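Local structure of alpha-amylase (6M4K) at residues Asp101-Gly113 against Cys163-Ala175. The protein probably hydrolyses internal alpha-1,4-glucosidic linkages of starch-like polysaccharides, as a calcium-binding alpha-amylase of glycosyl hydrolase family 13. Residues are numbered along the deposited sequence; the frame is centred on the assembly and turned at random.
Sequences DGVLNHMTGGGSG and CRLSGLRDLDGSA. With CA (calcium ion), chain B.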
ATOM      1  N   ASP A 101      -7.517   5.917  -4.694  1.00 12.54           N
ATOM      2  CA  ASP A 101      -6.842   6.858  -3.804  1.00 12.67           C
ATOM      3  C   ASP A 101      -7.673   8.142  -3.782  1.00 12.48           C
ATOM      4  O   ASP A 101      -7.668   8.932  -4.735  1.00 13.03           O
ATOM      5  CB  ASP A 101      -5.435   7.084  -4.348  1.00 13.31           C
ATOM      6  CG  ASP A 101      -4.488   7.727  -3.364  1.00 14.17           C
ATOM      7  OD1 ASP A 101      -4.926   8.462  -2.468  1.00 14.48           O
ATOM      8  OD2 ASP A 101      -3.256   7.516  -3.534  1.00 15.14           O
ATOM      9  N   GLY A 102      -8.436   8.331  -2.702  1.00 13.76           N
ATOM     10  CA  GLY A 102      -9.411   9.396  -2.612  1.00 13.50           C
ATOM     11  C   GLY A 102      -8.861  10.529  -1.775  1.00 13.87           C
ATOM     12  O   GLY A 102      -8.479  10.328  -0.620  1.00 13.54           O
ATOM     13  N   VAL A 103      -8.817  11.723  -2.363  1.00 12.67           N
ATOM     14  CA  VAL A 103      -8.156  12.873  -1.757  1.00 12.87           C
ATOM     15  C   VAL A 103      -9.246  13.863  -1.358  1.00 14.06           C
ATOM     16  O   VAL A 103      -9.727  14.636  -2.198  1.00 14.63           O
ATOM     17  CB  VAL A 103      -7.129  13.499  -2.709  1.00 13.48           C
ATOM     18  CG1 VAL A 103      -6.386  14.616  -2.009  1.00 15.36           C
ATOM     19  CG2 VAL A 103      -6.158  12.422  -3.202  1.00 15.19           C
ATOM     20  N   LEU A 104      -9.644  13.837  -0.084  1.00 13.94           N
ATOM     21  CA  LEU A 104     -10.801  14.589   0.397  1.00 15.07           C
ATOM     22  C   LEU A 104     -10.460  15.698   1.382  1.00 13.85           C
ATOM     23  O   LEU A 104     -11.336  16.515   1.698  1.00 14.10           O
ATOM     24  CB  LEU A 104     -11.820  13.642   1.057  1.00 14.96           C
ATOM     25  CG  LEU A 104     -12.304  12.482   0.188  1.00 15.28           C
ATOM     26  CD1 LEU A 104     -13.324  11.653   0.969  1.00 17.32           C
ATOM     27  CD2 LEU A 104     -12.888  12.938  -1.140  1.00 16.57           C
ATOM     28  N   ASN A 105      -9.231  15.759   1.885  1.00 13.43           N
ATOM     29  CA  ASN A 105      -8.895  16.730   2.921  1.00 13.41           C
ATOM     30  C   ASN A 105      -8.736  18.143   2.379  1.00 14.65           C
ATOM     31  O   ASN A 105      -8.938  19.110   3.122  1.00 15.40           O
ATOM     32  CB  ASN A 105      -7.609  16.299   3.626  1.00 14.06           C
ATOM     33  CG  ASN A 105      -7.112  17.317   4.630  1.00 13.84           C
ATOM     34  OD1 ASN A 105      -7.709  17.526   5.689  1.00 14.82           O
ATOM     35  ND2 ASN A 105      -5.992  17.934   4.311  1.00 14.67           N
ATOM     36  N   HIS A 106      -8.352  18.289   1.115  1.00 13.84           N
ATOM     37  CA  HIS A 106      -7.869  19.566   0.618  1.00 13.96           C
ATOM     38  C   HIS A 106      -8.061  19.613  -0.883  1.00 14.18           C
ATOM     39  O   HIS A 106      -8.413  18.623  -1.530  1.00 14.12           O
ATOM     40  CB  HIS A 106      -6.398  19.722   0.976  1.00 14.19           C
ATOM     41  CG  HIS A 106      -5.560  18.550   0.574  1.00 12.85           C
ATOM     42  ND1 HIS A 106      -5.179  17.565   1.465  1.00 14.02           N
ATOM     43  CD2 HIS A 106      -5.048  18.196  -0.628  1.00 14.38           C
ATOM     44  CE1 HIS A 106      -4.456  16.663   0.823  1.00 13.91           C
ATOM     45  NE2 HIS A 106      -4.362  17.021  -0.448  1.00 15.12           N
ATOM     46  N   MET A 107      -7.838  20.809  -1.427  1.00 14.20           N
ATOM     47  CA  MET A 107      -7.774  21.012  -2.869  1.00 14.97           C
ATOM     48  C   MET A 107      -6.323  21.269  -3.275  1.00 13.63           C
ATOM     49  O   MET A 107      -5.465  20.403  -3.080  1.00 16.01           O
ATOM     50  CB  MET A 107      -8.748  22.114  -3.303  1.00 15.04           C
ATOM     51  CG  MET A 107     -10.210  21.782  -3.033  1.00 15.32           C
ATOM     52  SD  MET A 107     -10.812  20.273  -3.836  1.00 15.49           S
ATOM     53  CE  MET A 107     -10.986  20.831  -5.540  1.00 16.19           C
ATOM     54  N   THR A 108      -6.013  22.439  -3.823  1.00 14.46           N
ATOM     55  CA  THR A 108      -4.640  22.750  -4.198  1.00 14.93           C
ATOM     56  C   THR A 108      -3.973  23.596  -3.125  1.00 14.22           C
ATOM     57  O   THR A 108      -4.613  24.068  -2.178  1.00 16.73           O
ATOM     58  CB  THR A 108      -4.580  23.523  -5.523  1.00 15.18           C
ATOM     59  OG1 THR A 108      -5.178  24.824  -5.346  1.00 15.47           O
ATOM     60  CG2 THR A 108      -5.295  22.771  -6.616  1.00 15.09           C
ATOM     61  N   GLY A 109      -2.672  23.815  -3.309  1.00 16.79           N
ATOM     62  CA  GLY A 109      -1.978  24.883  -2.625  1.00 17.20           C
ATOM     63  C   GLY A 109      -2.286  26.227  -3.260  1.00 16.56           C
ATOM     64  O   GLY A 109      -3.247  26.388  -4.020  1.00 16.72           O
ATOM     65  N   GLY A 110      -1.447  27.208  -2.941  1.00 19.16           N
ATOM     66  CA  GLY A 110      -1.595  28.528  -3.518  1.00 18.61           C
ATOM     67  C   GLY A 110      -1.295  28.551  -5.006  1.00 19.19           C
ATOM     68  O   GLY A 110      -0.789  27.600  -5.607  1.00 19.92           O
ATOM     69  N   GLY A 111      -1.611  29.690  -5.618  1.00 19.49           N
ATOM     70  CA  GLY A 111      -1.420  29.843  -7.044  1.00 20.52           C
ATOM     71  C   GLY A 111      -2.665  29.503  -7.832  1.00 19.12           C
ATOM     72  O   GLY A 111      -3.699  29.082  -7.304  1.00 20.44           O
ATOM     73  N   SER A 112      -2.574  29.704  -9.140  1.00 19.23           N
ATOM     74  CA  SER A 112      -3.713  29.472 -10.007  1.00 19.49           C
ATOM     75  C   SER A 112      -3.253  28.727 -11.247  1.00 17.20           C
ATOM     76  O   SER A 112      -2.064  28.686 -11.572  1.00 19.42           O
ATOM     77  CB  SER A 112      -4.389  30.783 -10.426  1.00 19.26           C
ATOM     78  OG  SER A 112      -3.571  31.479 -11.359  1.00 25.52           O
ATOM     79  N   GLY A 113      -4.224  28.161 -11.943  0.50 16.10           N
ATOM     80  CA  GLY A 113      -3.947  27.423 -13.162  0.50 17.46           C
ATOM     81  C   GLY A 113      -5.158  26.615 -13.556  0.50 17.24           C
ATOM     82  O   GLY A 113      -6.297  26.977 -13.241  0.50 17.72           O
ATOM     83  N   CYS A 163      -5.825  23.427  10.163  1.00 18.02           N
ATOM     84  CA  CYS A 163      -4.828  24.209   9.448  1.00 19.98           C
ATOM     85  C   CYS A 163      -4.408  23.480   8.173  1.00 18.35           C
ATOM     86  O   CYS A 163      -4.846  22.361   7.896  1.00 18.52           O
ATOM     87  CB  CYS A 163      -3.636  24.533  10.349  1.00 18.45           C
ATOM     88  SG  CYS A 163      -4.051  25.576  11.780  1.00 22.63           S
ATOM     89  N   ARG A 164      -3.561  24.122   7.373  1.00 18.02           N
ATOM     90  CA  ARG A 164      -3.217  23.600   6.057  1.00 17.69           C
ATOM     91  C   ARG A 164      -1.981  22.716   6.126  1.00 20.46           C
ATOM     92  O   ARG A 164      -0.936  23.127   6.641  1.00 21.69           O
ATOM     93  CB  ARG A 164      -2.946  24.747   5.090  1.00 17.54           C
ATOM     94  CG  ARG A 164      -4.140  25.629   4.849  1.00 18.04           C
ATOM     95  CD  ARG A 164      -3.687  26.921   4.198  1.00 20.48           C
ATOM     96  NE  ARG A 164      -4.813  27.798   3.903  1.00 20.35           N
ATOM     97  CZ  ARG A 164      -4.664  29.050   3.484  1.00 20.78           C
ATOM     98  NH1 ARG A 164      -3.447  29.540   3.324  1.00 21.42           N
ATOM     99  NH2 ARG A 164      -5.727  29.794   3.231  1.00 20.86           N
ATOM    100  N   LEU A 165      -2.098  21.512   5.583  1.00 17.88           N
ATOM    101  CA  LEU A 165      -0.937  20.645   5.448  1.00 18.74           C
ATOM    102  C   LEU A 165      -0.055  21.196   4.340  1.00 18.78           C
ATOM    103  O   LEU A 165      -0.420  21.136   3.163  1.00 19.01           O
ATOM    104  CB  LEU A 165      -1.403  19.239   5.102  1.00 18.77           C
ATOM    105  CG  LEU A 165      -0.277  18.257   4.783  1.00 20.79           C
ATOM    106  CD1 LEU A 165       0.664  18.094   5.975  1.00 25.05           C
ATOM    107  CD2 LEU A 165      -0.865  16.922   4.363  1.00 21.12           C
ATOM    108  N   SER A 166       1.089  21.765   4.719  1.00 20.42           N
ATOM    109  CA  SER A 166       2.051  22.316   3.765  1.00 20.72           C
ATOM    110  C   SER A 166       1.397  23.285   2.782  1.00 23.23           C
ATOM    111  O   SER A 166       1.754  23.335   1.606  1.00 24.42           O
ATOM    112  CB  SER A 166       2.808  21.212   3.028  1.00 24.44           C
ATOM    113  OG  SER A 166       3.546  20.420   3.939  1.00 33.77           O
ATOM    114  N   GLY A 167       0.408  24.037   3.262  1.00 21.36           N
ATOM    115  CA  GLY A 167      -0.265  25.037   2.456  1.00 19.62           C
ATOM    116  C   GLY A 167      -1.430  24.545   1.619  1.00 19.50           C
ATOM    117  O   GLY A 167      -2.081  25.363   0.956  1.00 18.53           O
ATOM    118  N   LEU A 168      -1.717  23.245   1.616  1.00 17.38           N
ATOM    119  CA  LEU A 168      -2.863  22.741   0.874  1.00 16.46           C
ATOM    120  C   LEU A 168      -4.142  23.315   1.467  1.00 16.96           C
ATOM    121  O   LEU A 168      -4.399  23.179   2.664  1.00 17.09           O
ATOM    122  CB  LEU A 168      -2.880  21.216   0.961  1.00 16.76           C
ATOM    123  CG  LEU A 168      -1.677  20.532   0.313  1.00 16.52           C
ATOM    124  CD1 LEU A 168      -1.590  19.092   0.826  1.00 18.44           C
ATOM    125  CD2 LEU A 168      -1.777  20.564  -1.197  1.00 20.00           C
ATOM    126  N   ARG A 169      -4.939  23.975   0.629  1.00 16.47           N
ATOM    127  CA  ARG A 169      -6.139  24.644   1.118  1.00 15.49           C
ATOM    128  C   ARG A 169      -7.104  23.616   1.701  1.00 14.90           C
ATOM    129  O   ARG A 169      -7.490  22.650   1.038  1.00 15.03           O
ATOM    130  CB  ARG A 169      -6.785  25.464  -0.002  1.00 15.85           C
ATOM    131  CG  ARG A 169      -5.857  26.508  -0.683  1.00 19.64           C
ATOM    132  CD  ARG A 169      -4.901  27.208   0.268  1.00 20.36           C
ATOM    133  NE  ARG A 169      -4.379  28.473  -0.263  1.00 18.80           N
ATOM    134  CZ  ARG A 169      -3.127  28.891  -0.117  1.00 19.52           C
ATOM    135  NH1 ARG A 169      -2.222  28.147   0.508  1.00 20.19           N
ATOM    136  NH2 ARG A 169      -2.770  30.073  -0.605  1.00 19.57           N
ATOM    137  N   ASP A 170      -7.494  23.834   2.947  1.00 15.37           N
ATOM    138  CA  ASP A 170      -8.068  22.781   3.775  1.00 15.58           C
ATOM    139  C   ASP A 170      -9.589  22.858   3.741  1.00 16.92           C
ATOM    140  O   ASP A 170     -10.171  23.855   4.180  1.00 16.97           O
ATOM    141  CB  ASP A 170      -7.557  22.926   5.203  1.00 16.07           C
ATOM    142  CG  ASP A 170      -7.756  21.669   6.007  1.00 15.11           C
ATOM    143  OD1 ASP A 170      -7.083  20.659   5.687  1.00 16.22           O
ATOM    144  OD2 ASP A 170      -8.569  21.659   6.956  1.00 16.51           O
ATOM    145  N   LEU A 171     -10.235  21.807   3.244  1.00 14.77           N
ATOM    146  CA  LEU A 171     -11.689  21.820   3.121  1.00 15.28           C
ATOM    147  C   LEU A 171     -12.367  21.742   4.484  1.00 17.03           C
ATOM    148  O   LEU A 171     -11.872  21.113   5.420  1.00 17.32           O
ATOM    149  CB  LEU A 171     -12.165  20.673   2.230  1.00 15.12           C
ATOM    150  CG  LEU A 171     -11.945  20.919   0.737  1.00 15.12           C
ATOM    151  CD1 LEU A 171     -12.051  19.607  -0.049  1.00 16.70           C
ATOM    152  CD2 LEU A 171     -12.921  21.974   0.209  1.00 15.49           C
ATOM    153  N   ASP A 172     -13.528  22.389   4.587  1.00 16.75           N
ATOM    154  CA  ASP A 172     -14.332  22.326   5.808  1.00 17.27           C
ATOM    155  C   ASP A 172     -15.208  21.080   5.743  1.00 17.47           C
ATOM    156  O   ASP A 172     -16.342  21.105   5.265  1.00 16.88           O
ATOM    157  CB  ASP A 172     -15.154  23.598   5.988  1.00 19.08           C
ATOM    158  CG  ASP A 172     -15.986  23.571   7.250  1.00 24.38           C
ATOM    159  OD1 ASP A 172     -15.794  22.644   8.064  1.00 20.39           O
ATOM    160  OD2 ASP A 172     -16.816  24.488   7.438  1.00 25.53           O
ATOM    161  N   GLY A 173     -14.670  19.967   6.248  1.00 18.20           N
ATOM    162  CA  GLY A 173     -15.397  18.715   6.242  1.00 17.25           C
ATOM    163  C   GLY A 173     -16.608  18.674   7.150  1.00 17.31           C
ATOM    164  O   GLY A 173     -17.357  17.691   7.099  1.00 18.43           O
ATOM    165  N   SER A 174     -16.811  19.706   7.976  1.00 18.82           N
ATOM    166  CA  SER A 174     -18.020  19.782   8.791  1.00 19.99           C
ATOM    167  C   SER A 174     -19.203  20.358   8.024  1.00 20.31           C
ATOM    168  O   SER A 174     -20.342  20.256   8.499  1.00 22.24           O
ATOM    169  CB  SER A 174     -17.768  20.626  10.044  1.00 21.70           C
ATOM    170  OG  SER A 174     -17.792  22.009   9.744  1.00 25.09           O
ATOM    171  N   ALA A 175     -18.961  20.951   6.859  1.00 19.04           N
ATOM    172  CA  ALA A 175     -20.016  21.603   6.094  1.00 21.90           C
ATOM    173  C   ALA A 175     -20.853  20.578   5.339  1.00 20.80           C
ATOM    174  O   ALA A 175     -20.313  19.681   4.679  1.00 18.89           O
ATOM    175  CB  ALA A 175     -19.409  22.601   5.111  1.00 19.74           C
TER
HETATM  176 CA    CA B 601      -8.213  19.192   7.370  1.00 15.06          CA
HETATM  177  O   HOH W   1     -10.017  19.207   5.650  1.00 16.40           O
HETATM  178  O   HOH W   2      -5.782  19.690   8.041  1.00 16.51           O
HETATM  179  O   HOH W   3     -10.433  19.032   8.542  1.00 16.92           O
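Asn-105 and Asp-170 meet at a calcium ion: Asn-105 gives it OD1 at 2.4 Å, and Asp-170 grips it with both carboxylate oxygens, of which OD2 also accepts a hydrogen bond from His-139 ND1. The amide and carboxylate planes stand 62° apart. Asn-105 carries its amide away from its own backbone N (chi1 174°), and within that amide OD1 faces the metal while ND2 donates to His-106 ND1, a 3.0 Å bond in the plane of the imidazole that fixes both flat groups. Leu-168 CD1 sits over one face of that ring, 3.7 Å from its centroid, while the NE2 end is engaged by Tyr-67. Three backbone hydrogen bonds tie the two segments together, Leu-171 N to Asn-105 O, Met-107 N to Arg-169 O and, the straightest, Arg-169 N to Thr-108 O at 2.8 Å. Arg-169 follows the same carbonyl outward: CB and CG pass Thr-108 O, CG at 3.1 Å, and CD lies over the Arg-164 guanidinium. NE binds Gly-123 O, NH1 donates to Gly-167 O at 2.8 Å, and NH2 lies 3.5 Å from Gly-110 CA; Gly-110 N covers one guanidinium face, Arg-164 NH1 the opposite one. A leucine in place of Arg-169 would probably leave the carbonyls of Gly-167 and Gly-123 without these donors and uncover the Gly-109 to Gly-110 backbone. Three waters, one bonded to both Asn-105 O and Leu-171 O, and the carbonyls of Arg-161 and His-204 complete the calcium site of family 13 alpha-amylases, where domain B, the long excursion after the third barrel strand, is pinned to the TIM barrel.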